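Local coordinates for protein glucose-1-phosphate thymidylyltransferase (Bacillus anthracis, PDB 4ECM) that catalyses the transfer of a thymidylyl group from dTTP to glucose 1-phosphate, giving dTDP-glucose and pyrophosphate, as a step of dTDP-L-rhamnose biosynthesis, at residues Asp124-Ile129 against Tyr196-Lys201; Thr147-Gly152 against Val231-Glu236; Gln67-Asp72 against Asp138-Val143. One frame throughout, in Å; residues are numbered along the deposited sequence.

Interaction 1 of 3, residues Asp124-Ile129 against Tyr196-Lys201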
loop_
_atom_site.group_PDB
_atom_site.type_symbol
_atom_site.label_atom_id
_atom_site.label_comp_id
_atom_site.label_asym_id
_atom_site.label_seq_id
_atom_site.Cartn_x
_atom_site.Cartn_y
_atom_site.Cartn_z
ATOM N N ASP A 124 -12.787 -25.764 -20.139
ATOM C CA ASP A 124 -11.923 -25.272 -21.201
ATOM C C ASP A 124 -10.481 -25.765 -21.068
ATOM O O ASP A 124 -10.134 -26.497 -20.136
ATOM C CB ASP A 124 -11.934 -23.739 -21.199
ATOM C CG ASP A 124 -13.317 -23.162 -21.439
ATOM O OD1 ASP A 124 -14.093 -23.743 -22.233
ATOM O OD2 ASP A 124 -13.609 -22.108 -20.845
ATOM N N ARG A 125 -9.649 -25.374 -22.030
ATOM C CA ARG A 125 -8.240 -25.685 -21.977
ATOM C C ARG A 125 -7.528 -24.451 -21.479
ATOM O O ARG A 125 -8.128 -23.377 -21.402
ATOM C CB ARG A 125 -7.717 -26.130 -23.326
ATOM C CG ARG A 125 -8.375 -27.433 -23.773
ATOM C CD ARG A 125 -7.661 -28.069 -24.921
ATOM N NE ARG A 125 -8.367 -29.246 -25.418
ATOM C CZ ARG A 125 -7.890 -30.059 -26.352
ATOM N NH1 ARG A 125 -6.687 -29.843 -26.876
ATOM N NH2 ARG A 125 -8.603 -31.101 -26.755
ATOM N N MET A 126 -6.257 -24.599 -21.136
ATOM C CA MET A 126 -5.517 -23.479 -20.591
ATOM C C MET A 126 -4.044 -23.448 -20.950
ATOM O O MET A 126 -3.428 -24.484 -21.228
ATOM C CB MET A 126 -5.622 -23.552 -19.076
ATOM C CG MET A 126 -4.729 -24.634 -18.458
ATOM S SD MET A 126 -5.328 -25.199 -16.871
ATOM C CE MET A 126 -6.506 -26.461 -17.451
ATOM N N VAL A 127 -3.500 -22.240 -20.963
ATOM C CA VAL A 127 -2.074 -22.032 -21.099
ATOM C C VAL A 127 -1.621 -21.429 -19.770
ATOM O O VAL A 127 -2.160 -20.409 -19.314
ATOM C CB VAL A 127 -1.678 -21.107 -22.262
ATOM C CG1 VAL A 127 -0.157 -20.851 -22.227
ATOM C CG2 VAL A 127 -2.093 -21.728 -23.610
ATOM N N VAL A 128 -0.665 -22.089 -19.130
ATOM C CA VAL A 128 -0.137 -21.639 -17.861
ATOM C C VAL A 128 1.272 -21.102 -18.080
ATOM O O VAL A 128 2.105 -21.792 -18.648
ATOM C CB VAL A 128 -0.052 -22.798 -16.866
ATOM C CG1 VAL A 128 0.576 -22.322 -15.561
ATOM C CG2 VAL A 128 -1.444 -23.434 -16.640
ATOM N N ILE A 129 1.532 -19.865 -17.658
ATOM C CA ILE A 129 2.861 -19.292 -17.751
ATOM C C ILE A 129 3.396 -18.910 -16.373
ATOM O O ILE A 129 2.790 -18.092 -15.656
ATOM C CB ILE A 129 2.892 -18.027 -18.641
ATOM C CG1 ILE A 129 2.338 -18.343 -20.038
ATOM C CG2 ILE A 129 4.328 -17.480 -18.748
ATOM C CD1 ILE A 129 2.520 -17.218 -21.054
ATOM N N TYR A 196 3.051 -24.205 -19.845
ATOM C CA TYR A 196 2.325 -25.462 -19.899
ATOM C C TYR A 196 0.959 -25.312 -20.572
ATOM O O TYR A 196 0.241 -24.332 -20.347
ATOM C CB TYR A 196 2.115 -25.978 -18.467
ATOM C CG TYR A 196 3.378 -25.983 -17.641
ATOM C CD1 TYR A 196 4.364 -26.936 -17.846
ATOM C CD2 TYR A 196 3.587 -25.038 -16.655
ATOM C CE1 TYR A 196 5.529 -26.932 -17.098
ATOM C CE2 TYR A 196 4.749 -25.035 -15.896
ATOM C CZ TYR A 196 5.711 -25.978 -16.122
ATOM O OH TYR A 196 6.866 -25.959 -15.374
ATOM N N LEU A 197 0.605 -26.284 -21.406
ATOM C CA LEU A 197 -0.690 -26.279 -22.045
ATOM C C LEU A 197 -1.409 -27.517 -21.541
ATOM O O LEU A 197 -0.906 -28.634 -21.717
ATOM C CB LEU A 197 -0.586 -26.234 -23.572
ATOM C CG LEU A 197 0.162 -25.019 -24.163
ATOM C CD1 LEU A 197 1.683 -25.244 -24.154
ATOM C CD2 LEU A 197 -0.273 -24.712 -25.565
ATOM N N TYR A 198 -2.561 -27.312 -20.884
ATOM C CA TYR A 198 -3.346 -28.411 -20.272
ATOM C C TYR A 198 -4.833 -28.423 -20.629
ATOM O O TYR A 198 -5.418 -27.384 -20.955
ATOM C CB TYR A 198 -3.310 -28.326 -18.740
ATOM C CG TYR A 198 -1.959 -28.460 -18.079
ATOM C CD1 TYR A 198 -1.175 -29.584 -18.287
ATOM C CD2 TYR A 198 -1.510 -27.508 -17.180
ATOM C CE1 TYR A 198 0.054 -29.733 -17.673
ATOM C CE2 TYR A 198 -0.265 -27.651 -16.534
ATOM C CZ TYR A 198 0.510 -28.769 -16.795
ATOM O OH TYR A 198 1.735 -28.944 -16.187
ATOM N N ASP A 199 -5.436 -29.616 -20.574
ATOM C CA ASP A 199 -6.873 -29.723 -20.698
ATOM C C ASP A 199 -7.402 -29.676 -19.258
ATOM O O ASP A 199 -6.626 -29.683 -18.302
ATOM C CB ASP A 199 -7.340 -30.966 -21.481
ATOM C CG ASP A 199 -6.997 -32.292 -20.807
ATOM O OD1 ASP A 199 -6.533 -32.310 -19.656
ATOM O OD2 ASP A 199 -7.215 -33.336 -21.462
ATOM N N SER A 200 -8.717 -29.636 -19.096
ATOM C CA SER A 200 -9.310 -29.482 -17.766
ATOM C C SER A 200 -9.125 -30.680 -16.825
ATOM O O SER A 200 -9.468 -30.586 -15.651
ATOM C CB SER A 200 -10.800 -29.163 -17.895
ATOM O OG SER A 200 -11.478 -30.256 -18.481
ATOM N N LYS A 201 -8.564 -31.779 -17.310
ATOM C CA LYS A 201 -8.373 -32.952 -16.467
ATOM C C LYS A 201 -7.276 -32.761 -15.432
ATOM O O LYS A 201 -7.197 -33.518 -14.466
ATOM C CB LYS A 201 -8.081 -34.196 -17.315
ATOM C CG LYS A 201 -9.259 -34.607 -18.212
ATOM C CD LYS A 201 -9.044 -35.981 -18.863
ATOM C CE LYS A 201 -10.276 -36.411 -19.694
ATOM N NZ LYS A 201 -10.047 -37.679 -20.479
HETATM O O HOH W 1 -10.445 -29.278 -21.440
#
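Met-126 and Val-128 meet Tyr-198 and Tyr-196 on one face of a pair of neighbouring strands, while Val-127 and Leu-197 meet on the other. Val-128 divides its two methyls between the rings: CG1 approaches CD2 of Tyr-196, and CG2 lies 4.1 Å from CD2 of Tyr-198. With CG1 trans to the backbone N (chi1 177°), the valine points its branches at both tyrosines at once. Met-126 makes contact through CG, SD and CE. SD stands at the edge of the Tyr-198 ring, close to the ring plane, and the bend at chi3 (85°) folds CE back to 3.9 Å from Tyr-198 CB. On the reverse face Val-127 CG2 runs beside Leu-197 CD2, 4.0 Å away, both side chains pointing the same way; Leu-65 and Ile-70 also cover Val-127.

Between these two layers lie the backbone bonds of an antiparallel ladder. Met-126 and Tyr-198 form one hydrogen-bonded pair, with N of Met-126 2.9 Å from O of Tyr-198. Val-128 and Tyr-196 form the next, and Val-128 N to Tyr-196 O is short at 2.7 Å and nearly straight, 175°. Val-127 and Leu-197 are the non-hydrogen-bonded pair in the middle.

Farther out the pairing gives way to polar links. A water accepts from Ser-200 N at 2.9 Å and donates weakly to Asp-124 O. Asp-199 OD1 takes the N-H of Lys-201 at 3.1 Å, a cap before the helix that follows, and the hydroxyl of Tyr-226 also binds it. Arg-125 sends its guanidinium to the carbonyl of Gln-149.

Strand 125-130 pairs in parallel with strand 25-30 on its far side, so this junction is where the parallel, Rossmann-like part of the nucleotidyltransferase sheet turns antiparallel.

Interaction 2 of 3, residues Thr147-Gly152 against Val231-Glu236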
loop_
_atom_site.group_PDB
_atom_site.type_symbol
_atom_site.label_atom_id
_atom_site.label_comp_id
_atom_site.label_asym_id
_atom_site.label_seq_id
_atom_site.Cartn_x
_atom_site.Cartn_y
_atom_site.Cartn_z
ATOM N N THR A 147 -4.593 -27.112 -29.750
ATOM C CA THR A 147 -6.029 -27.023 -30.033
ATOM C C THR A 147 -6.462 -28.145 -30.982
ATOM O O THR A 147 -7.624 -28.535 -31.000
ATOM C CB THR A 147 -6.411 -25.633 -30.602
ATOM O OG1 THR A 147 -6.169 -24.624 -29.609
ATOM C CG2 THR A 147 -7.877 -25.591 -30.998
ATOM N N ASN A 148 -5.510 -28.666 -31.753
ATOM C CA ASN A 148 -5.746 -29.786 -32.655
ATOM C C ASN A 148 -5.420 -31.131 -32.014
ATOM O O ASN A 148 -5.511 -32.154 -32.672
ATOM C CB ASN A 148 -4.936 -29.630 -33.938
ATOM C CG ASN A 148 -5.585 -28.685 -34.899
ATOM O OD1 ASN A 148 -6.753 -28.849 -35.242
ATOM N ND2 ASN A 148 -4.839 -27.694 -35.351
ATOM N N GLN A 149 -5.067 -31.125 -30.729
ATOM C CA GLN A 149 -4.707 -32.348 -30.023
ATOM C C GLN A 149 -5.955 -32.846 -29.299
ATOM O O GLN A 149 -6.557 -32.100 -28.539
ATOM C CB GLN A 149 -3.553 -32.054 -29.061
ATOM C CG GLN A 149 -3.035 -33.238 -28.278
ATOM C CD GLN A 149 -1.875 -32.841 -27.385
ATOM O OE1 GLN A 149 -0.977 -32.129 -27.818
ATOM N NE2 GLN A 149 -1.883 -33.312 -26.140
ATOM N N LYS A 150 -6.336 -34.099 -29.550
ATOM C CA LYS A 150 -7.563 -34.669 -29.011
ATOM C C LYS A 150 -7.735 -34.408 -27.526
ATOM O O LYS A 150 -8.789 -33.967 -27.099
ATOM C CB LYS A 150 -7.680 -36.177 -29.311
ATOM C CG LYS A 150 -8.996 -36.768 -28.792
ATOM C CD LYS A 150 -9.348 -38.112 -29.419
ATOM C CE LYS A 150 -8.319 -39.189 -29.117
ATOM N NZ LYS A 150 -8.780 -40.527 -29.605
ATOM N N GLU A 151 -6.704 -34.703 -26.750
ATOM C CA GLU A 151 -6.725 -34.417 -25.333
ATOM C C GLU A 151 -5.313 -34.399 -24.787
ATOM O O GLU A 151 -4.360 -34.637 -25.510
ATOM C CB GLU A 151 -7.516 -35.484 -24.583
ATOM C CG GLU A 151 -6.833 -36.854 -24.580
ATOM C CD GLU A 151 -7.514 -37.836 -23.641
ATOM O OE1 GLU A 151 -7.716 -37.494 -22.437
ATOM O OE2 GLU A 151 -7.826 -38.954 -24.110
ATOM N N GLY A 152 -5.191 -34.116 -23.496
ATOM C CA GLY A 152 -3.909 -34.185 -22.824
ATOM C C GLY A 152 -3.234 -32.887 -22.466
ATOM O O GLY A 152 -3.869 -31.949 -21.981
ATOM N N VAL A 231 -0.775 -39.130 -23.364
ATOM C CA VAL A 231 -1.394 -37.965 -24.018
ATOM C C VAL A 231 -0.591 -36.642 -23.841
ATOM O O VAL A 231 -1.125 -35.542 -24.049
ATOM C CB VAL A 231 -2.862 -37.811 -23.569
ATOM C CG1 VAL A 231 -3.682 -39.080 -24.020
ATOM C CG2 VAL A 231 -2.949 -37.602 -22.052
ATOM N N LEU A 232 0.682 -36.767 -23.479
ATOM C CA LEU A 232 1.581 -35.619 -23.359
ATOM C C LEU A 232 2.392 -35.455 -24.661
ATOM O O LEU A 232 2.988 -36.420 -25.119
ATOM C CB LEU A 232 2.572 -35.813 -22.213
ATOM C CG LEU A 232 3.571 -34.645 -22.057
ATOM C CD1 LEU A 232 2.830 -33.385 -21.653
ATOM C CD2 LEU A 232 4.674 -34.965 -21.036
ATOM N N THR A 233 2.399 -34.250 -25.243
ATOM C CA THR A 233 3.210 -33.959 -26.422
ATOM C C THR A 233 4.218 -32.894 -26.043
ATOM O O THR A 233 4.108 -32.276 -24.983
ATOM C CB THR A 233 2.377 -33.455 -27.642
ATOM O OG1 THR A 233 1.733 -32.208 -27.323
ATOM C CG2 THR A 233 1.321 -34.523 -28.096
ATOM N N TYR A 234 5.221 -32.689 -26.890
ATOM C CA TYR A 234 6.184 -31.640 -26.641
ATOM C C TYR A 234 6.666 -30.991 -27.917
ATOM O O TYR A 234 6.540 -31.543 -29.013
ATOM C CB TYR A 234 7.398 -32.165 -25.886
ATOM C CG TYR A 234 8.328 -32.990 -26.728
ATOM C CD1 TYR A 234 9.432 -32.411 -27.352
ATOM C CD2 TYR A 234 8.104 -34.352 -26.915
ATOM C CE1 TYR A 234 10.295 -33.175 -28.141
ATOM C CE2 TYR A 234 8.955 -35.117 -27.687
ATOM C CZ TYR A 234 10.051 -34.524 -28.301
ATOM O OH TYR A 234 10.888 -35.287 -29.073
ATOM N N ASN A 235 7.214 -29.799 -27.744
ATOM C CA ASN A 235 7.837 -29.061 -28.817
ATOM C C ASN A 235 9.096 -28.406 -28.282
ATOM O O ASN A 235 9.133 -27.954 -27.140
ATOM C CB ASN A 235 6.936 -27.962 -29.367
ATOM C CG ASN A 235 5.643 -28.480 -29.920
ATOM O OD1 ASN A 235 4.745 -28.863 -29.170
ATOM N ND2 ASN A 235 5.504 -28.427 -31.242
ATOM N N GLU A 236 10.127 -28.365 -29.111
ATOM C CA GLU A 236 11.342 -27.684 -28.762
ATOM C C GLU A 236 11.175 -26.255 -29.219
ATOM O O GLU A 236 10.775 -26.010 -30.345
ATOM C CB GLU A 236 12.536 -28.308 -29.470
ATOM C CG GLU A 236 12.763 -29.761 -29.111
ATOM C CD GLU A 236 14.037 -30.327 -29.741
ATOM O OE1 GLU A 236 15.096 -29.647 -29.692
ATOM O OE2 GLU A 236 13.969 -31.467 -30.252
#
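The amide of Gln-149 has Thr-233 above its plane and a backbone carbonyl at its edge. Structurally, two strand entrances lie side by side here: 147-152 leads into strand 153-159, and Val-231 into strand 232-236, parallel neighbours in the mixed sheet. Thr-233 CG2 lies over the OE1 end of the amide, 3.3 Å from OE1 of Gln-149, and on the same side the Thr-233 hydroxyl donates to OE1, with 2.8 Å between OG1 and OE1. The donor is tilted 28° from the plane of the amide carbonyl. At the edge, NE2 of Gln-149 gives a hydrogen bond to the O of Glu-151, 2.9 Å away and in the amide plane, and it is bound to the carbonyl of Ala-153 as well. With both of its polar atoms engaged, the amide has its rotation fixed. An extended chain, CG trans to the backbone N (chi1 -178°), carries it across to the strand. Lys-154 adds a further bond to the Thr-233 hydroxyl.

The second flat group, the carboxylate of Glu-151, has Val-231 CG1 over it, 4.0 Å from CD, while its OE1 forms salt bridges to Lys-201 and Arg-229.

Gly-152 has a positive phi of 106°, a conformation that suits a residue without a side chain. That absence lets its CA make a CA-H...O contact with Val-231 O at 3.3 Å, and Val-231 CG2 lies 3.6 Å from the same CA.

Interaction 3 of 3, residues Gln67-Asp72 against Asp138-Val143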
loop_
_atom_site.group_PDB
_atom_site.type_symbol
_atom_site.label_atom_id
_atom_site.label_comp_id
_atom_site.label_asym_id
_atom_site.label_seq_id
_atom_site.Cartn_x
_atom_site.Cartn_y
_atom_site.Cartn_z
ATOM N N GLN A 67 -1.227 -11.877 -27.444
ATOM C CA GLN A 67 -0.827 -12.125 -28.826
ATOM C C GLN A 67 -1.451 -13.379 -29.407
ATOM O O GLN A 67 -1.590 -13.479 -30.622
ATOM C CB GLN A 67 0.691 -12.193 -28.968
ATOM C CG GLN A 67 1.387 -10.838 -28.850
ATOM C CD GLN A 67 0.932 -9.830 -29.918
ATOM O OE1 GLN A 67 -0.066 -9.103 -29.738
ATOM N NE2 GLN A 67 1.695 -9.751 -31.009
ATOM N N CYS A 68 -1.809 -14.321 -28.548
ATOM C CA CYS A 68 -2.457 -15.532 -28.990
ATOM C C CYS A 68 -4.004 -15.425 -28.894
ATOM O O CYS A 68 -4.716 -16.415 -29.023
ATOM C CB CYS A 68 -1.970 -16.693 -28.143
ATOM S SG CYS A 68 -2.227 -18.195 -28.988
ATOM N N ASP A 69 -4.513 -14.215 -28.679
ATOM C CA ASP A 69 -5.962 -13.983 -28.544
ATOM C C ASP A 69 -6.535 -14.706 -27.307
ATOM O O ASP A 69 -7.697 -15.074 -27.279
ATOM C CB ASP A 69 -6.737 -14.345 -29.831
ATOM C CG ASP A 69 -6.349 -13.458 -31.002
ATOM O OD1 ASP A 69 -6.174 -13.975 -32.131
ATOM O OD2 ASP A 69 -6.186 -12.240 -30.776
ATOM N N ILE A 70 -5.690 -14.927 -26.302
ATOM C CA ILE A 70 -6.129 -15.497 -25.056
ATOM C C ILE A 70 -6.309 -14.281 -24.172
ATOM O O ILE A 70 -5.324 -13.686 -23.703
ATOM C CB ILE A 70 -5.128 -16.473 -24.472
ATOM C CG1 ILE A 70 -4.940 -17.652 -25.432
ATOM C CG2 ILE A 70 -5.629 -16.974 -23.121
ATOM C CD1 ILE A 70 -3.951 -18.688 -24.958
ATOM N N THR A 71 -7.573 -13.903 -23.971
ATOM C CA THR A 71 -7.923 -12.685 -23.241
ATOM C C THR A 71 -8.549 -12.884 -21.854
ATOM O O THR A 71 -8.621 -11.925 -21.093
ATOM C CB THR A 71 -8.853 -11.825 -24.093
ATOM O OG1 THR A 71 -10.026 -12.578 -24.435
ATOM C CG2 THR A 71 -8.136 -11.388 -25.382
ATOM N N ASP A 72 -9.035 -14.091 -21.551
ATOM C CA ASP A 72 -9.586 -14.419 -20.228
ATOM C C ASP A 72 -8.418 -14.993 -19.442
ATOM O O ASP A 72 -8.026 -16.141 -19.642
ATOM C CB ASP A 72 -10.725 -15.446 -20.321
ATOM C CG ASP A 72 -11.960 -14.907 -21.038
ATOM O OD1 ASP A 72 -12.296 -13.719 -20.877
ATOM O OD2 ASP A 72 -12.611 -15.688 -21.760
ATOM N N ASP A 138 6.787 -16.740 -30.062
ATOM C CA ASP A 138 5.358 -16.491 -29.987
ATOM C C ASP A 138 4.805 -17.855 -29.542
ATOM O O ASP A 138 5.338 -18.882 -29.925
ATOM C CB ASP A 138 4.727 -16.167 -31.359
ATOM C CG ASP A 138 5.213 -14.844 -31.968
ATOM O OD1 ASP A 138 5.702 -13.968 -31.223
ATOM O OD2 ASP A 138 5.067 -14.690 -33.212
ATOM N N ILE A 139 3.736 -17.871 -28.751
ATOM C CA ILE A 139 3.173 -19.153 -28.305
ATOM C C ILE A 139 2.107 -19.697 -29.248
ATOM O O ILE A 139 1.775 -20.878 -29.177
ATOM C CB ILE A 139 2.567 -19.082 -26.883
ATOM C CG1 ILE A 139 1.377 -18.109 -26.855
ATOM C CG2 ILE A 139 3.645 -18.727 -25.876
ATOM C CD1 ILE A 139 0.631 -18.076 -25.526
ATOM N N ARG A 140 1.575 -18.844 -30.122
ATOM C CA ARG A 140 0.513 -19.250 -31.052
ATOM C C ARG A 140 0.717 -20.571 -31.773
ATOM O O ARG A 140 -0.192 -21.388 -31.809
ATOM C CB ARG A 140 0.194 -18.135 -32.070
ATOM C CG ARG A 140 -0.936 -18.489 -33.063
ATOM C CD ARG A 140 -1.204 -17.335 -34.058
ATOM N NE ARG A 140 -1.679 -16.123 -33.382
ATOM C CZ ARG A 140 -2.962 -15.835 -33.166
ATOM N NH1 ARG A 140 -3.302 -14.718 -32.536
ATOM N NH2 ARG A 140 -3.910 -16.656 -33.578
ATOM N N PRO A 141 1.900 -20.789 -32.359
ATOM C CA PRO A 141 2.067 -22.060 -33.070
ATOM C C PRO A 141 1.843 -23.274 -32.182
ATOM O O PRO A 141 1.290 -24.280 -32.641
ATOM C CB PRO A 141 3.517 -22.000 -33.576
ATOM C CG PRO A 141 3.803 -20.525 -33.707
ATOM C CD PRO A 141 3.046 -19.878 -32.558
ATOM N N TYR A 142 2.245 -23.159 -30.917
ATOM C CA TYR A 142 2.093 -24.242 -29.958
ATOM C C TYR A 142 0.636 -24.371 -29.495
ATOM O O TYR A 142 0.115 -25.494 -29.347
ATOM C CB TYR A 142 3.008 -24.016 -28.763
ATOM C CG TYR A 142 4.435 -23.706 -29.160
ATOM C CD1 TYR A 142 5.172 -24.598 -29.941
ATOM C CD2 TYR A 142 5.048 -22.534 -28.743
ATOM C CE1 TYR A 142 6.487 -24.314 -30.313
ATOM C CE2 TYR A 142 6.371 -22.239 -29.095
ATOM C CZ TYR A 142 7.077 -23.125 -29.874
ATOM O OH TYR A 142 8.351 -22.827 -30.222
ATOM N N VAL A 143 -0.017 -23.235 -29.284
ATOM C CA VAL A 143 -1.411 -23.234 -28.885
ATOM C C VAL A 143 -2.279 -23.840 -30.011
ATOM O O VAL A 143 -3.156 -24.644 -29.747
ATOM C CB VAL A 143 -1.896 -21.830 -28.510
ATOM C CG1 VAL A 143 -3.405 -21.817 -28.291
ATOM C CG2 VAL A 143 -1.152 -21.332 -27.281
HETATM O O HOH W 2 4.124 -11.697 -30.846
HETATM O O HOH W 3 -7.162 -16.301 -32.580
#
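Arg-140 reaches from the first turn of helix 140-147 to the end of helix 57-67, where it grips Gln-67 and Asp-69. Its CB lies 3.9 Å from SG of Cys-68, in one of the two conformers modelled for that cysteine. The chain then runs extended through CG and CD until a turn at chi3 (-63°) brings NE near the carbonyl of Gln-67, 3.8 Å from its O. NH1 does the binding. It donates to Gln-67 O at 2.9 Å and to Asp-69 OD1 at 3.0 Å, the latter almost straight at 176° and forming a salt bridge. OD1 sits at the guanidinium edge, yet the arginine meets it from above the carboxylate plane, the two planes lying 73° apart.

Asp-69, with positive phi, is the C' residue of a Schellman motif that ends helix 57-67. The cation thus stands at a helix C-terminus, where the helix dipole would be expected to favour it. NH2 has a weak bond to a water that also donates to Asp-69 OD1.

Beneath these polar groups Ile-70 CD1 faces Val-143 CG2 at 4.5 Å, and both side chains touch Val-127 of the sheet. A second water joins Gln-67 NE2 to OD1 of Asp-138.

Interaction 1 is the common neighbour of the other two. Its centre lies 11 Å from that of interaction 2, and polar links join them, among them Arg-125 NH1 2.8 Å from Gln-149 O and Asp-199 OD2 3.0 Å from Gly-152 N, beside the salt bridge of Lys-201 with Glu-151. Toward interaction 3, about 12 Å between centres, the join is apolar, with Val-127 CG2 3.8 Å from Ile-70 CD1. Interactions 2 and 3 also touch, Asn-235 CB lying 3.8 Å from Tyr-142 CE1. The Tyr-196 side chain comes within about 4 Å of the bound dTDP-glucose and about 12 Å of the pyrophosphate, whereas that of Ile-139 stays about 14 Å from the sugar nucleotide.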